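Local coordinates for protein N2152 (Neocallimastix frontalis, PDB 5U22) that probably hydrolyses rare arabinosyl linkages with polyspecific activity, as a fungal family 39 glycoside hydrolase, at residues R98-L103 with G141-N146; N177-G182 with L206-A211; R240-N245 with Y271-G276. One frame throughout, in Å; residues are numbered along the deposited sequence.

Contact 1 (R98-L103 with G141-N146); sequences RVTIEL and GNEIWN
Ile-101 is laced between Gly-141 and Glu-143 of the neighbouring parallel strand. Its N donates to Gly-141 O at 3.1 Å, and its O accepts from Glu-143 N at 2.8 Å. Leu-103 N then donates to Glu-143 O at 3.0 Å, one step beyond the end of strand 98-102. The donors of all three bonds lie nearly in line with the carbonyls they meet, although the short strand axes are turned by 34°. Past this ladder the backbone pairing ends, and Ile-144 O is buried with no partner in the model.

On the face carrying Thr-100, Glu-102 and Glu-143, the methyl CG2 of Thr-100 touches Glu-143 OE1 at 3.4 Å. Glu-143 is extended, with CG anti to its backbone N (chi1 -175°), and runs beside Glu-102, their carboxylates tilted 27° from each other. The nearest oxygens, Glu-102 OE2 and Glu-143 OE1, remain 5.3 Å apart. Arg-68 forms a salt bridge with Glu-143, while Ser-184 and Asn-245 donate to its other oxygen, so the carboxylate is held from several sides. Glu-102 OE2 also comes 3.0 Å from Asn-146 ND2, but at an angle poor for a hydrogen bond; that amide is instead anchored by Tyr-112 and Arg-68.

The opposite face carries Ile-101 and Asn-142, side by side, and Ile-101 and Leu-103 pack on helix 117-134. Leu-103 CD1 meets Asn-142 CB at 4.1 Å. The two strands and this helix form a right-handed beta-alpha-beta unit of the TIM barrel. Asn-146, hydrogen-bonded to a bound buffer molecule, probably belongs to the Asn-Glu-Pro sequence found at the active site of clan GH-A glycosidases.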
ATOM      1  N   ARG A  98      -0.040 -12.009  -1.551  1.00 15.64           N
ATOM      2  CA  ARG A  98       0.841 -12.179  -2.705  1.00 13.29           C
ATOM      3  C   ARG A  98       2.081 -11.321  -2.532  1.00 15.13           C
ATOM      4  O   ARG A  98       2.171 -10.501  -1.618  1.00 17.80           O
ATOM      5  CB  ARG A  98       0.164 -11.797  -4.036  1.00 15.71           C
ATOM      6  CG  ARG A  98      -0.743 -12.872  -4.596  1.00 23.14           C
ATOM      7  CD  ARG A  98      -2.170 -12.579  -4.261  1.00 31.00           C
ATOM      8  NE  ARG A  98      -2.666 -11.388  -4.939  1.00 25.56           N
ATOM      9  CZ  ARG A  98      -3.238 -10.360  -4.318  1.00 29.15           C
ATOM     10  NH1 ARG A  98      -3.383 -10.372  -2.990  1.00 24.19           N
ATOM     11  NH2 ARG A  98      -3.682  -9.327  -5.025  1.00 26.34           N
ATOM     12  N   VAL A  99       3.050 -11.500  -3.422  1.00 14.02           N
ATOM     13  CA  VAL A  99       4.286 -10.729  -3.327  1.00 13.62           C
ATOM     14  C   VAL A  99       4.771 -10.357  -4.725  1.00 14.43           C
ATOM     15  O   VAL A  99       4.784 -11.192  -5.639  1.00 17.53           O
ATOM     16  CB  VAL A  99       5.371 -11.480  -2.530  1.00 14.50           C
ATOM     17  CG1 VAL A  99       5.673 -12.862  -3.138  1.00 15.88           C
ATOM     18  CG2 VAL A  99       6.619 -10.628  -2.429  1.00 14.77           C
ATOM     19  N   THR A 100       5.153  -9.094  -4.884  1.00 12.98           N
ATOM     20  CA  THR A 100       5.663  -8.564  -6.143  1.00 14.41           C
ATOM     21  C   THR A 100       7.120  -8.981  -6.324  1.00 14.47           C
ATOM     22  O   THR A 100       7.925  -8.861  -5.396  1.00 15.48           O
ATOM     23  CB  THR A 100       5.562  -7.038  -6.134  1.00 18.84           C
ATOM     24  OG1 THR A 100       4.194  -6.637  -5.966  1.00 17.07           O
ATOM     25  CG2 THR A 100       6.130  -6.431  -7.416  1.00 16.51           C
ATOM     26  N   ILE A 101       7.464  -9.445  -7.527  1.00 16.10           N
ATOM     27  CA  ILE A 101       8.846  -9.775  -7.880  1.00 14.56           C
ATOM     28  C   ILE A 101       9.533  -8.545  -8.465  1.00 15.77           C
ATOM     29  O   ILE A 101       9.263  -8.161  -9.605  1.00 14.59           O
ATOM     30  CB  ILE A 101       8.899 -10.930  -8.881  1.00 13.18           C
ATOM     31  CG1 ILE A 101       8.264 -12.177  -8.274  1.00 12.67           C
ATOM     32  CG2 ILE A 101      10.346 -11.185  -9.302  1.00 13.90           C
ATOM     33  CD1 ILE A 101       7.899 -13.248  -9.287  1.00 13.25           C
ATOM     34  N   GLU A 102      10.481  -7.971  -7.728  1.00 15.51           N
ATOM     35  CA  GLU A 102      11.233  -6.798  -8.205  1.00 13.61           C
ATOM     36  C   GLU A 102      12.490  -7.285  -8.922  1.00 12.83           C
ATOM     37  O   GLU A 102      13.528  -7.535  -8.309  1.00 12.73           O
ATOM     38  CB  GLU A 102      11.577  -5.873  -7.044  1.00 14.42           C
ATOM     39  CG  GLU A 102      12.185  -4.519  -7.481  1.00 13.71           C
ATOM     40  CD  GLU A 102      12.856  -3.771  -6.327  1.00 23.74           C
ATOM     41  OE1 GLU A 102      13.132  -4.405  -5.287  1.00 19.38           O
ATOM     42  OE2 GLU A 102      13.110  -2.555  -6.465  1.00 18.24           O
ATOM     43  N   LEU A 103      12.402  -7.425 -10.246  1.00 16.47           N
ATOM     44  CA  LEU A 103      13.520  -7.989 -10.999  1.00 13.33           C
ATOM     45  C   LEU A 103      14.757  -7.099 -10.951  1.00 16.29           C
ATOM     46  O   LEU A 103      15.878  -7.612 -11.046  1.00 15.59           O
ATOM     47  CB  LEU A 103      13.106  -8.223 -12.457  1.00 13.67           C
ATOM     48  CG  LEU A 103      12.032  -9.283 -12.707  1.00 12.26           C
ATOM     49  CD1 LEU A 103      11.501  -9.204 -14.142  1.00 16.19           C
ATOM     50  CD2 LEU A 103      12.607 -10.660 -12.442  1.00 13.38           C
ATOM     51  N   GLY A 141       3.240 -10.505  -9.654  1.00 14.44           N
ATOM     52  CA  GLY A 141       3.659 -10.271 -11.022  1.00 13.99           C
ATOM     53  C   GLY A 141       5.158 -10.095 -11.074  1.00 16.29           C
ATOM     54  O   GLY A 141       5.838 -10.033 -10.044  1.00 16.06           O
ATOM     55  N   ASN A 142       5.667 -10.047 -12.303  1.00 15.53           N
ATOM     56  CA  ASN A 142       7.066  -9.728 -12.580  1.00 13.81           C
ATOM     57  C   ASN A 142       7.200  -8.232 -12.840  1.00 15.13           C
ATOM     58  O   ASN A 142       6.669  -7.722 -13.832  1.00 19.46           O
ATOM     59  CB  ASN A 142       7.583 -10.493 -13.803  1.00 16.89           C
ATOM     60  CG  ASN A 142       7.634 -11.994 -13.594  1.00 22.29           C
ATOM     61  OD1 ASN A 142       7.227 -12.774 -14.465  1.00 23.07           O
ATOM     62  ND2 ASN A 142       8.137 -12.405 -12.452  1.00 15.75           N
ATOM     63  N   GLU A 143       7.934  -7.539 -11.980  1.00 14.24           N
ATOM     64  CA  GLU A 143       8.151  -6.105 -12.110  1.00 13.01           C
ATOM     65  C   GLU A 143       9.493  -5.883 -12.798  1.00 15.50           C
ATOM     66  O   GLU A 143      10.532  -6.308 -12.286  1.00 13.59           O
ATOM     67  CB  GLU A 143       8.107  -5.441 -10.734  1.00 14.03           C
ATOM     68  CG  GLU A 143       8.193  -3.927 -10.762  1.00 14.26           C
ATOM     69  CD  GLU A 143       8.241  -3.325  -9.367  1.00 18.43           C
ATOM     70  OE1 GLU A 143       8.430  -4.082  -8.382  1.00 20.07           O
ATOM     71  OE2 GLU A 143       8.092  -2.090  -9.259  1.00 15.75           O
ATOM     72  N   ILE A 144       9.467  -5.227 -13.960  1.00 14.13           N
ATOM     73  CA  ILE A 144      10.626  -5.224 -14.850  1.00 17.77           C
ATOM     74  C   ILE A 144      11.763  -4.374 -14.287  1.00 16.22           C
ATOM     75  O   ILE A 144      12.941  -4.747 -14.400  1.00 14.24           O
ATOM     76  CB  ILE A 144      10.201  -4.771 -16.264  1.00 14.98           C
ATOM     77  CG1 ILE A 144       9.456  -5.909 -16.966  1.00 16.95           C
ATOM     78  CG2 ILE A 144      11.418  -4.309 -17.102  1.00 15.25           C
ATOM     79  CD1 ILE A 144       8.987  -5.586 -18.390  1.00 11.95           C
ATOM     80  N   TRP A 145      11.448  -3.238 -13.669  1.00 13.15           N
ATOM     81  CA  TRP A 145      12.486  -2.310 -13.236  1.00 13.19           C
ATOM     82  C   TRP A 145      12.028  -1.601 -11.967  1.00 14.99           C
ATOM     83  O   TRP A 145      11.009  -1.957 -11.367  1.00 19.85           O
ATOM     84  CB  TRP A 145      12.817  -1.321 -14.359  1.00 11.73           C
ATOM     85  CG  TRP A 145      14.172  -0.671 -14.207  1.00 14.25           C
ATOM     86  CD1 TRP A 145      14.430   0.650 -13.944  1.00 18.78           C
ATOM     87  CD2 TRP A 145      15.442  -1.317 -14.301  1.00 13.57           C
ATOM     88  NE1 TRP A 145      15.790   0.865 -13.872  1.00 15.36           N
ATOM     89  CE2 TRP A 145      16.434  -0.326 -14.103  1.00 17.57           C
ATOM     90  CE3 TRP A 145      15.846  -2.634 -14.549  1.00 14.37           C
ATOM     91  CZ2 TRP A 145      17.797  -0.617 -14.128  1.00 15.07           C
ATOM     92  CZ3 TRP A 145      17.210  -2.923 -14.588  1.00 14.42           C
ATOM     93  CH2 TRP A 145      18.170  -1.914 -14.378  1.00 16.58           C
ATOM     94  N   ASN A 146      12.791  -0.588 -11.553  1.00 16.81           N
ATOM     95  CA  ASN A 146      12.484   0.170 -10.341  1.00 15.32           C
ATOM     96  C   ASN A 146      13.021   1.574 -10.536  1.00 15.35           C
ATOM     97  O   ASN A 146      14.230   1.746 -10.722  1.00 19.55           O
ATOM     98  CB  ASN A 146      13.116  -0.472  -9.100  1.00 14.98           C
ATOM     99  CG  ASN A 146      12.809   0.290  -7.808  1.00 16.21           C
ATOM    100  OD1 ASN A 146      11.701   0.783  -7.608  1.00 15.12           O
ATOM    101  ND2 ASN A 146      13.799   0.369  -6.920  1.00 13.82           N
TER

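Contact 2 (N177-G182 with L206-A211); sequences NEKIIG and LPDIIA
Gly-182, Ile-209 and Asp-208 carry most of this parallel strand pairing. Gly-182 N donates to Ile-209 O at 3.2 Å, and Gly-182 O receives Ala-211 N at 2.8 Å, from well above the carbonyl plane. Pro-207 packs against the same carbonyl, its CG 3.5 Å from Gly-182 O.

Ile-209 N bonds to Ile-180 O, while its side chain runs alongside that of Ile-181, CD1 lying 3.9 Å from Ile-181 CG1. Both turn to the face where Ala-211 CB also meets Ile-181 CG2, and this apolar layer extends to Tyr-140 and Thr-243 on the flanking strands.

Asp-208 binds the backbone of Ile-180 twice. Its OD2 accepts Ile-180 N at 2.9 Å on the anti side of the carboxylate, and its own N gives a weak bond to Ile-180 O. The turn of CG to lie beside the backbone N (chi1 -57°) brings OD2 to this place. Arg-172 forms a salt bridge with OD1, and the Lys-179 chain crosses at about a right angle, CD against Asp-208 CB at 3.6 Å. The whole closes the beta-alpha-beta unit built round helix 190-202 in the TIM barrel.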
ATOM      1  N   ASN A 177       1.900 -16.585 -18.303  1.00 19.14           N
ATOM      2  CA  ASN A 177       0.716 -16.432 -17.475  1.00 20.74           C
ATOM      3  C   ASN A 177       0.925 -15.492 -16.294  1.00 20.33           C
ATOM      4  O   ASN A 177      -0.011 -15.280 -15.510  1.00 19.95           O
ATOM      5  CB  ASN A 177       0.262 -17.809 -17.012  1.00 18.76           C
ATOM      6  CG  ASN A 177      -0.057 -18.702 -18.181  1.00 27.58           C
ATOM      7  OD1 ASN A 177      -0.737 -18.277 -19.120  1.00 25.36           O
ATOM      8  ND2 ASN A 177       0.463 -19.916 -18.162  1.00 23.11           N
ATOM      9  N   GLU A 178       2.107 -14.904 -16.163  1.00 18.52           N
ATOM     10  CA  GLU A 178       2.359 -13.996 -15.059  1.00 19.17           C
ATOM     11  C   GLU A 178       2.062 -12.561 -15.478  1.00 18.04           C
ATOM     12  O   GLU A 178       2.221 -12.187 -16.643  1.00 17.89           O
ATOM     13  CB  GLU A 178       3.809 -14.128 -14.580  1.00 20.37           C
ATOM     14  CG  GLU A 178       4.122 -13.362 -13.299  1.00 17.30           C
ATOM     15  CD  GLU A 178       3.229 -13.769 -12.136  1.00 19.83           C
ATOM     16  OE1 GLU A 178       3.609 -14.706 -11.392  1.00 18.81           O
ATOM     17  OE2 GLU A 178       2.147 -13.153 -11.968  1.00 19.20           O
ATOM     18  N   LYS A 179       1.610 -11.765 -14.517  1.00 16.09           N
ATOM     19  CA  LYS A 179       1.425 -10.341 -14.750  1.00 14.51           C
ATOM     20  C   LYS A 179       2.769  -9.641 -14.893  1.00 17.42           C
ATOM     21  O   LYS A 179       3.765 -10.037 -14.284  1.00 19.05           O
ATOM     22  CB  LYS A 179       0.652  -9.710 -13.599  1.00 13.54           C
ATOM     23  CG  LYS A 179      -0.698 -10.361 -13.341  1.00 26.42           C
ATOM     24  CD  LYS A 179      -1.728  -9.836 -14.314  1.00 30.83           C
ATOM     25  CE  LYS A 179      -3.124 -10.331 -13.967  1.00 39.26           C
ATOM     26  NZ  LYS A 179      -3.247 -11.785 -14.196  1.00 36.12           N
ATOM     27  N   ILE A 180       2.782  -8.583 -15.702  1.00 19.05           N
ATOM     28  CA  ILE A 180       3.946  -7.716 -15.863  1.00 16.08           C
ATOM     29  C   ILE A 180       3.618  -6.353 -15.265  1.00 15.00           C
ATOM     30  O   ILE A 180       2.576  -5.759 -15.576  1.00 17.21           O
ATOM     31  CB  ILE A 180       4.360  -7.600 -17.336  1.00 17.32           C
ATOM     32  CG1 ILE A 180       4.816  -8.969 -17.856  1.00 16.25           C
ATOM     33  CG2 ILE A 180       5.498  -6.597 -17.482  1.00 19.30           C
ATOM     34  CD1 ILE A 180       5.129  -8.987 -19.366  1.00 20.00           C
ATOM     35  N   ILE A 181       4.516  -5.847 -14.419  1.00 13.63           N
ATOM     36  CA  ILE A 181       4.260  -4.686 -13.573  1.00 16.03           C
ATOM     37  C   ILE A 181       5.256  -3.588 -13.911  1.00 16.08           C
ATOM     38  O   ILE A 181       6.461  -3.844 -13.990  1.00 18.12           O
ATOM     39  CB  ILE A 181       4.384  -5.051 -12.082  1.00 11.98           C
ATOM     40  CG1 ILE A 181       3.368  -6.118 -11.688  1.00 17.77           C
ATOM     41  CG2 ILE A 181       4.229  -3.804 -11.195  1.00 16.11           C
ATOM     42  CD1 ILE A 181       3.662  -6.723 -10.318  1.00 18.23           C
ATOM     43  N   GLY A 182       4.765  -2.363 -14.067  1.00 14.96           N
ATOM     44  CA  GLY A 182       5.661  -1.225 -14.216  1.00 13.44           C
ATOM     45  C   GLY A 182       4.901   0.017 -14.620  1.00 14.32           C
ATOM     46  O   GLY A 182       3.675  -0.000 -14.664  1.00 15.40           O
ATOM     47  N   LEU A 206       2.123  -2.759 -22.989  1.00 21.94           N
ATOM     48  CA  LEU A 206       1.469  -2.184 -21.821  1.00 16.36           C
ATOM     49  C   LEU A 206       1.584  -3.135 -20.637  1.00 19.01           C
ATOM     50  O   LEU A 206       1.344  -4.340 -20.788  1.00 20.31           O
ATOM     51  CB  LEU A 206      -0.005  -1.899 -22.103  1.00 18.56           C
ATOM     52  CG  LEU A 206      -0.361  -0.732 -23.027  1.00 19.93           C
ATOM     53  CD1 LEU A 206      -1.814  -0.826 -23.441  1.00 21.90           C
ATOM     54  CD2 LEU A 206      -0.102   0.599 -22.328  1.00 22.88           C
ATOM     55  N   PRO A 207       1.925  -2.636 -19.448  1.00 18.38           N
ATOM     56  CA  PRO A 207       1.923  -3.504 -18.269  1.00 20.35           C
ATOM     57  C   PRO A 207       0.515  -4.006 -17.976  1.00 16.74           C
ATOM     58  O   PRO A 207      -0.484  -3.378 -18.335  1.00 19.02           O
ATOM     59  CB  PRO A 207       2.439  -2.587 -17.149  1.00 15.57           C
ATOM     60  CG  PRO A 207       2.089  -1.211 -17.590  1.00 17.42           C
ATOM     61  CD  PRO A 207       2.153  -1.222 -19.112  1.00 18.36           C
ATOM     62  N   ASP A 208       0.443  -5.167 -17.333  1.00 15.94           N
ATOM     63  CA  ASP A 208      -0.844  -5.623 -16.821  1.00 16.82           C
ATOM     64  C   ASP A 208      -1.261  -4.842 -15.587  1.00 19.52           C
ATOM     65  O   ASP A 208      -2.459  -4.632 -15.359  1.00 19.54           O
ATOM     66  CB  ASP A 208      -0.775  -7.101 -16.493  1.00 16.99           C
ATOM     67  CG  ASP A 208      -0.363  -7.913 -17.673  1.00 21.10           C
ATOM     68  OD1 ASP A 208      -0.978  -7.721 -18.746  1.00 17.90           O
ATOM     69  OD2 ASP A 208       0.588  -8.704 -17.536  1.00 17.77           O
ATOM     70  N   ILE A 209      -0.289  -4.428 -14.778  1.00 16.41           N
ATOM     71  CA  ILE A 209      -0.519  -3.663 -13.559  1.00 15.40           C
ATOM     72  C   ILE A 209       0.389  -2.441 -13.630  1.00 14.89           C
ATOM     73  O   ILE A 209       1.614  -2.584 -13.759  1.00 14.78           O
ATOM     74  CB  ILE A 209      -0.218  -4.490 -12.292  1.00 19.29           C
ATOM     75  CG1 ILE A 209      -0.923  -5.853 -12.346  1.00 16.97           C
ATOM     76  CG2 ILE A 209      -0.638  -3.720 -11.042  1.00 15.93           C
ATOM     77  CD1 ILE A 209      -0.486  -6.829 -11.245  1.00 22.38           C
ATOM     78  N   ILE A 210      -0.207  -1.247 -13.570  1.00 15.34           N
ATOM     79  CA  ILE A 210       0.550  -0.001 -13.650  1.00 15.95           C
ATOM     80  C   ILE A 210       1.129   0.305 -12.276  1.00 17.22           C
ATOM     81  O   ILE A 210       0.467   0.122 -11.251  1.00 15.85           O
ATOM     82  CB  ILE A 210      -0.345   1.145 -14.164  1.00 19.17           C
ATOM     83  CG1 ILE A 210       0.491   2.343 -14.627  1.00 16.23           C
ATOM     84  CG2 ILE A 210      -1.362   1.579 -13.106  1.00 14.25           C
ATOM     85  CD1 ILE A 210       1.206   2.091 -15.960  1.00 19.33           C
ATOM     86  N   ALA A 211       2.380   0.757 -12.241  1.00 15.82           N
ATOM     87  CA  ALA A 211       3.080   0.941 -10.982  1.00 13.87           C
ATOM     88  C   ALA A 211       3.813   2.272 -10.969  1.00 13.34           C
ATOM     89  O   ALA A 211       4.486   2.630 -11.941  1.00 15.51           O
ATOM     90  CB  ALA A 211       4.106  -0.185 -10.750  1.00 16.98           C
TER

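Contact 3 (R240-N245 with Y271-G276); sequences RPITIN and YKVDSG. With EDO (1,2-ethanediol), chain E.
The last beta-alpha-beta crossover of the parallel sheet in this TIM barrel, from strand 242-247 through helix 258-270 to strand 275-278, is closed by Thr-243 against Ser-275 and Ile-244 against Gly-276. Helix 258-270 ends in a Schellman motif with Lys-272 at positive phi, and the chain then drops into register with the preceding strand.

Ile-242 O takes two donors, Asp-274 N at 2.9 Å and Ser-275 N at 3.2 Å, both in the carbonyl plane. Ile-244 N continues the ladder by donating to Ser-275 O. At the entry to the strand a water accepts from Ile-242 N and donates to Lys-272 O, bridging the two segments.

Val-273, just before the strand, sets CG1 3.5 Å from Ile-242 O, lies near the Ile-242 and Ile-244 side chains, and packs on Phe-225 of helix 221-235. Asp-274 CB rests on Pro-241 CB at 3.9 Å, while its carboxylate turns to Tyr-140.

Arg-240 reaches away from segment 271-276. Its NE and NH1 donate to the carbonyls of Pro-207 and Ser-238, and NH2 bonds to O1 of a 1,2-ethanediol, probably from the crystallisation liquor, at 3.3 Å. With an alanine here, the carbonyls of Pro-207 and Ser-238 would probably lose these donors, and the tie between the loops leading into strands 209-212 and 242-247 would slacken.

On the face of the sheet shared by Thr-243 and Ser-275, Thr-243 points OG1 opposite its backbone N (chi1 -177°), and this oxygen meets Ser-275 OG in a short hydroxyl-hydroxyl hydrogen bond of 2.6 Å.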
ATOM      1  N   ARG A 240      -6.280  -0.375 -16.180  1.00 20.54           N
ATOM      2  CA  ARG A 240      -5.303  -1.246 -15.531  1.00 19.38           C
ATOM      3  C   ARG A 240      -5.437  -1.165 -14.013  1.00 19.22           C
ATOM      4  O   ARG A 240      -5.709  -0.087 -13.474  1.00 18.10           O
ATOM      5  CB  ARG A 240      -3.874  -0.853 -15.911  1.00 18.58           C
ATOM      6  CG  ARG A 240      -3.546  -0.952 -17.397  1.00 24.12           C
ATOM      7  CD  ARG A 240      -3.994  -2.290 -17.905  1.00 26.25           C
ATOM      8  NE  ARG A 240      -3.252  -2.804 -19.048  1.00 21.29           N
ATOM      9  CZ  ARG A 240      -3.708  -2.810 -20.296  1.00 23.78           C
ATOM     10  NH1 ARG A 240      -4.894  -2.276 -20.583  1.00 24.26           N
ATOM     11  NH2 ARG A 240      -2.976  -3.346 -21.262  1.00 21.62           N
ATOM     12  N   PRO A 241      -5.244  -2.283 -13.305  1.00 16.35           N
ATOM     13  CA  PRO A 241      -5.055  -2.210 -11.849  1.00 19.73           C
ATOM     14  C   PRO A 241      -3.833  -1.371 -11.530  1.00 19.45           C
ATOM     15  O   PRO A 241      -2.834  -1.406 -12.253  1.00 18.39           O
ATOM     16  CB  PRO A 241      -4.830  -3.670 -11.431  1.00 19.56           C
ATOM     17  CG  PRO A 241      -5.280  -4.499 -12.591  1.00 23.34           C
ATOM     18  CD  PRO A 241      -5.132  -3.657 -13.819  1.00 19.08           C
ATOM     19  N   ILE A 242      -3.910  -0.637 -10.419  1.00 14.71           N
ATOM     20  CA  ILE A 242      -2.848   0.263  -9.983  1.00 13.49           C
ATOM     21  C   ILE A 242      -2.158  -0.336  -8.768  1.00 16.79           C
ATOM     22  O   ILE A 242      -2.823  -0.728  -7.803  1.00 15.38           O
ATOM     23  CB  ILE A 242      -3.399   1.656  -9.640  1.00 15.86           C
ATOM     24  CG1 ILE A 242      -4.061   2.291 -10.860  1.00 19.17           C
ATOM     25  CG2 ILE A 242      -2.291   2.544  -9.072  1.00 18.55           C
ATOM     26  CD1 ILE A 242      -4.816   3.564 -10.525  1.00 15.65           C
ATOM     27  N   THR A 243      -0.827  -0.371  -8.794  1.00 17.68           N
ATOM     28  CA  THR A 243      -0.054  -0.725  -7.613  1.00 13.03           C
ATOM     29  C   THR A 243       0.894   0.419  -7.267  1.00 14.85           C
ATOM     30  O   THR A 243       1.761   0.787  -8.067  1.00 14.90           O
ATOM     31  CB  THR A 243       0.688  -2.058  -7.803  1.00 15.19           C
ATOM     32  OG1 THR A 243       1.378  -2.378  -6.596  1.00 14.58           O
ATOM     33  CG2 THR A 243       1.692  -2.042  -8.949  1.00 15.71           C
ATOM     34  N   ILE A 244       0.701   1.014  -6.088  1.00 15.88           N
ATOM     35  CA  ILE A 244       1.608   2.051  -5.611  1.00 15.84           C
ATOM     36  C   ILE A 244       2.587   1.351  -4.688  1.00 15.38           C
ATOM     37  O   ILE A 244       2.374   1.309  -3.475  1.00 15.99           O
ATOM     38  CB  ILE A 244       0.859   3.194  -4.897  1.00 17.18           C
ATOM     39  CG1 ILE A 244      -0.217   3.774  -5.819  1.00 12.83           C
ATOM     40  CG2 ILE A 244       1.824   4.303  -4.460  1.00 14.51           C
ATOM     41  CD1 ILE A 244       0.316   4.235  -7.179  1.00 14.60           C
ATOM     42  N   ASN A 245       3.647   0.762  -5.247  1.00 13.71           N
ATOM     43  CA  ASN A 245       4.359  -0.259  -4.498  1.00 17.17           C
ATOM     44  C   ASN A 245       5.527   0.292  -3.699  1.00 13.67           C
ATOM     45  O   ASN A 245       6.328  -0.491  -3.182  1.00 14.62           O
ATOM     46  CB  ASN A 245       4.783  -1.434  -5.406  1.00 21.02           C
ATOM     47  CG  ASN A 245       5.632  -1.022  -6.595  1.00 19.05           C
ATOM     48  OD1 ASN A 245       6.245   0.047  -6.606  1.00 18.66           O
ATOM     49  ND2 ASN A 245       5.695  -1.896  -7.597  1.00 16.80           N
ATOM     50  N   TYR A 271      -9.772   5.583  -4.395  1.00 14.37           N
ATOM     51  CA  TYR A 271      -9.539   5.452  -5.827  1.00 15.10           C
ATOM     52  C   TYR A 271      -9.376   4.001  -6.262  1.00 19.80           C
ATOM     53  O   TYR A 271      -8.980   3.741  -7.405  1.00 16.83           O
ATOM     54  CB  TYR A 271      -8.332   6.303  -6.236  1.00 18.15           C
ATOM     55  CG  TYR A 271      -8.683   7.777  -6.208  1.00 18.54           C
ATOM     56  CD1 TYR A 271      -9.283   8.378  -7.304  1.00 16.83           C
ATOM     57  CD2 TYR A 271      -8.474   8.547  -5.066  1.00 15.73           C
ATOM     58  CE1 TYR A 271      -9.631   9.725  -7.284  1.00 16.35           C
ATOM     59  CE2 TYR A 271      -8.826   9.885  -5.033  1.00 17.24           C
ATOM     60  CZ  TYR A 271      -9.400  10.467  -6.144  1.00 21.07           C
ATOM     61  OH  TYR A 271      -9.753  11.792  -6.111  1.00 19.25           O
ATOM     62  N   LYS A 272      -9.699   3.055  -5.385  1.00 15.14           N
ATOM     63  CA  LYS A 272      -9.735   1.634  -5.732  1.00 16.17           C
ATOM     64  C   LYS A 272      -8.376   1.145  -6.224  1.00 17.20           C
ATOM     65  O   LYS A 272      -8.273   0.350  -7.163  1.00 17.38           O
ATOM     66  CB  LYS A 272     -10.837   1.346  -6.747  1.00 18.37           C
ATOM     67  CG  LYS A 272     -12.225   1.731  -6.218  1.00 20.92           C
ATOM     68  CD  LYS A 272     -13.342   1.345  -7.178  1.00 19.45           C
ATOM     69  CE  LYS A 272     -14.203   2.545  -7.518  1.00 34.20           C
ATOM     70  N   VAL A 273      -7.320   1.627  -5.573  1.00 19.49           N
ATOM     71  CA  VAL A 273      -5.983   1.112  -5.836  1.00 14.78           C
ATOM     72  C   VAL A 273      -5.962  -0.385  -5.562  1.00 15.50           C
ATOM     73  O   VAL A 273      -6.539  -0.868  -4.581  1.00 15.64           O
ATOM     74  CB  VAL A 273      -4.960   1.869  -4.975  1.00 12.71           C
ATOM     75  CG1 VAL A 273      -3.633   1.123  -4.920  1.00 15.31           C
ATOM     76  CG2 VAL A 273      -4.759   3.261  -5.543  1.00 16.40           C
ATOM     77  N   ASP A 274      -5.304  -1.133  -6.447  1.00 14.33           N
ATOM     78  CA  ASP A 274      -5.276  -2.580  -6.289  1.00 16.40           C
ATOM     79  C   ASP A 274      -4.367  -2.996  -5.137  1.00 18.79           C
ATOM     80  O   ASP A 274      -4.726  -3.877  -4.340  1.00 15.43           O
ATOM     81  CB  ASP A 274      -4.831  -3.239  -7.593  1.00 15.22           C
ATOM     82  CG  ASP A 274      -5.043  -4.725  -7.578  1.00 23.07           C
ATOM     83  OD1 ASP A 274      -6.215  -5.151  -7.521  1.00 23.17           O
ATOM     84  OD2 ASP A 274      -4.046  -5.461  -7.628  1.00 21.13           O
ATOM     85  N   SER A 275      -3.181  -2.396  -5.040  1.00 13.48           N
ATOM     86  CA  SER A 275      -2.262  -2.712  -3.956  1.00 10.47           C
ATOM     87  C   SER A 275      -1.371  -1.516  -3.686  1.00 13.85           C
ATOM     88  O   SER A 275      -1.065  -0.736  -4.586  1.00 15.38           O
ATOM     89  CB  SER A 275      -1.392  -3.939  -4.272  1.00 10.83           C
ATOM     90  OG  SER A 275      -0.565  -3.736  -5.412  1.00 14.51           O
ATOM     91  N   GLY A 276      -0.963  -1.378  -2.427  1.00 12.65           N
ATOM     92  CA  GLY A 276       0.007  -0.367  -2.055  1.00 17.27           C
ATOM     93  C   GLY A 276       1.005  -0.945  -1.074  1.00 15.80           C
ATOM     94  O   GLY A 276       0.618  -1.728  -0.202  1.00 17.53           O
TER
HETATM   95  C1  EDO E 504      -5.333  -3.273 -24.504  1.00 21.96           C
HETATM   96  O1  EDO E 504      -5.112  -4.318 -23.552  1.00 27.54           O
HETATM   97  C2  EDO E 504      -5.638  -1.948 -23.841  1.00 11.52           C
HETATM   98  O2  EDO E 504      -6.014  -0.974 -24.811  1.00 30.75           O
HETATM   99  O   HOH W   1      -6.628  -0.414  -9.264  1.00 17.52           O

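All three contacts are largely buried pairings of successive strands in one parallel sheet, each closing a beta-alpha-beta unit. Contacts 1 and 2 are direct neighbours, Asn-142 bonding through its backbone to Lys-179 and Ile-181; contacts 2 and 3 join where Ile-210 O receives Thr-243 N. Contact 1 is wholly buried and polar on its inward face, beside the bound buffer molecule, whereas contact 2 is mainly apolar there and contact 3 is sealed by a hydroxyl pair. Contacts 2 and 3 each include an exposed residue, Lys-179 and Pro-241, at the strand entrances. Contacts 1 and 3, though not adjacent in the sheet, are tied across the barrel interior through Glu-143 and Asn-245.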